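Local coordinates for protein GMP reductase (Trypanosoma brucei brucei, PDB 6JIG) that probably catalyses the irreversible NADPH-dependent deamination of GMP to IMP, helping to keep adenine and guanine nucleotides in balance, at residues A[299-304]-A[342-347]. The protein carries 1 engineered substitution. Numbering follows the deposited sequence.
Sequences ALIDAG and RRRGVP
Ile301 lays its CG2 methyl over one face of the Arg344 guanidinium, 3.6 Å from CZ and above the centre of the group. Its other branch turns inward: CG1 lies 3.9 Å from CG2 of Val346, and the two aliphatic side chains pass each other in opposite directions. A beta-branched isoleucine suits this place because its two arms serve two different neighbours, a flat cation near the surface and a valine in the buried layer, where Leu308 of strand 307-310 touches both Ile301 and Val346.

Arg344 reaches across by folding at chi2 (-76°) and chi3 (-64°) rather than extending, which brings NH1 and NH2 round to the exposed Asp302, in the last turn of helix 294-302. Arg344 NH1 and NH2 both donate to the single oxygen OD1 of Asp302, at 2.9 and 3.0 Å, a forked salt bridge. OD1 lies in the guanidinium plane, and the carboxylate is turned 36° from it. Glu298, one turn earlier, also pairs with NH1; the arginine thus probably eases the repulsion between the neighbouring Asp302 and Glu298 carboxylates.

Both helices end in Schellman motifs, with Gly304 and Gly345 supplying the positive phi at which the backbone leaves each helix and heads for the next strand, 307-310 or 348-351. The contact is apolar beneath and ionic near the surface. Two neighbouring helices packed on the outside of an eight-stranded parallel barrel are the layout of the TIM-barrel fold, to which the IMPDH/GMPR family belongs.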
# COMPACT_ATOMS: atom_id res chain seq x y z
N ALA A 299 -8.91 47.60 15.23
CA ALA A 299 -7.65 48.24 15.61
C ALA A 299 -6.84 48.64 14.38
O ALA A 299 -6.25 49.73 14.33
CB ALA A 299 -6.83 47.30 16.50
N LEU A 300 -6.78 47.77 13.38
CA LEU A 300 -6.00 48.09 12.20
C LEU A 300 -6.68 49.19 11.38
O LEU A 300 -6.00 50.07 10.84
CB LEU A 300 -5.75 46.84 11.35
CG LEU A 300 -4.71 45.83 11.88
CD1 LEU A 300 -4.37 44.84 10.78
CD2 LEU A 300 -3.45 46.53 12.33
N ILE A 301 -8.01 49.17 11.30
CA ILE A 301 -8.72 50.25 10.62
C ILE A 301 -8.48 51.58 11.34
O ILE A 301 -8.22 52.61 10.71
CB ILE A 301 -10.22 49.94 10.51
CG1 ILE A 301 -10.45 48.73 9.59
CG2 ILE A 301 -10.98 51.16 9.98
CD1 ILE A 301 -11.86 48.18 9.66
N ASP A 302 -8.58 51.57 12.67
CA ASP A 302 -8.33 52.79 13.44
C ASP A 302 -6.89 53.28 13.27
O ASP A 302 -6.62 54.48 13.38
CB ASP A 302 -8.62 52.55 14.93
CG ASP A 302 -10.11 52.45 15.23
OD1 ASP A 302 -10.94 52.80 14.37
OD2 ASP A 302 -10.45 52.01 16.35
N ALA A 303 -5.95 52.36 13.01
CA ALA A 303 -4.58 52.78 12.75
C ALA A 303 -4.40 53.37 11.35
O ALA A 303 -3.32 53.89 11.06
CB ALA A 303 -3.61 51.60 12.94
N GLY A 304 -5.43 53.30 10.50
CA GLY A 304 -5.39 53.87 9.18
C GLY A 304 -5.31 52.91 8.01
O GLY A 304 -5.13 53.36 6.87
N ARG A 342 -16.83 46.27 6.70
CA ARG A 342 -17.83 46.80 5.77
C ARG A 342 -18.44 48.09 6.28
O ARG A 342 -18.76 48.99 5.49
CB ARG A 342 -18.92 45.75 5.50
N ARG A 343 -18.60 48.23 7.59
CA ARG A 343 -19.18 49.45 8.14
C ARG A 343 -18.21 50.62 8.05
O ARG A 343 -18.65 51.77 8.04
CB ARG A 343 -19.63 49.20 9.58
CG ARG A 343 -20.74 48.14 9.65
CD ARG A 343 -21.10 47.65 11.06
NE ARG A 343 -22.16 46.63 10.97
CZ ARG A 343 -22.48 45.78 11.94
NH1 ARG A 343 -21.83 45.80 13.10
NH2 ARG A 343 -23.45 44.89 11.75
N ARG A 344 -16.92 50.35 7.93
CA ARG A 344 -15.91 51.39 7.82
C ARG A 344 -15.42 51.59 6.38
O ARG A 344 -14.57 52.47 6.16
CB ARG A 344 -14.72 51.08 8.74
CG ARG A 344 -15.10 50.88 10.21
CD ARG A 344 -15.40 52.22 10.89
NE ARG A 344 -14.23 53.10 10.95
CZ ARG A 344 -13.31 53.07 11.91
NH1 ARG A 344 -13.42 52.19 12.90
NH2 ARG A 344 -12.28 53.90 11.88
N GLY A 345 -15.90 50.80 5.43
CA GLY A 345 -15.49 50.92 4.03
C GLY A 345 -14.10 50.40 3.71
O GLY A 345 -13.45 50.92 2.80
N VAL A 346 -13.63 49.38 4.42
CA VAL A 346 -12.26 48.90 4.26
C VAL A 346 -12.32 47.49 3.65
O VAL A 346 -12.84 46.57 4.30
CB VAL A 346 -11.51 48.89 5.60
CG1 VAL A 346 -10.15 48.20 5.45
CG2 VAL A 346 -11.33 50.32 6.12
N PRO A 347 -11.81 47.28 2.44
CA PRO A 347 -11.89 45.95 1.82
C PRO A 347 -11.02 44.94 2.54
O PRO A 347 -9.99 45.28 3.14
CB PRO A 347 -11.39 46.19 0.39
CG PRO A 347 -11.57 47.69 0.16
CD PRO A 347 -11.31 48.31 1.51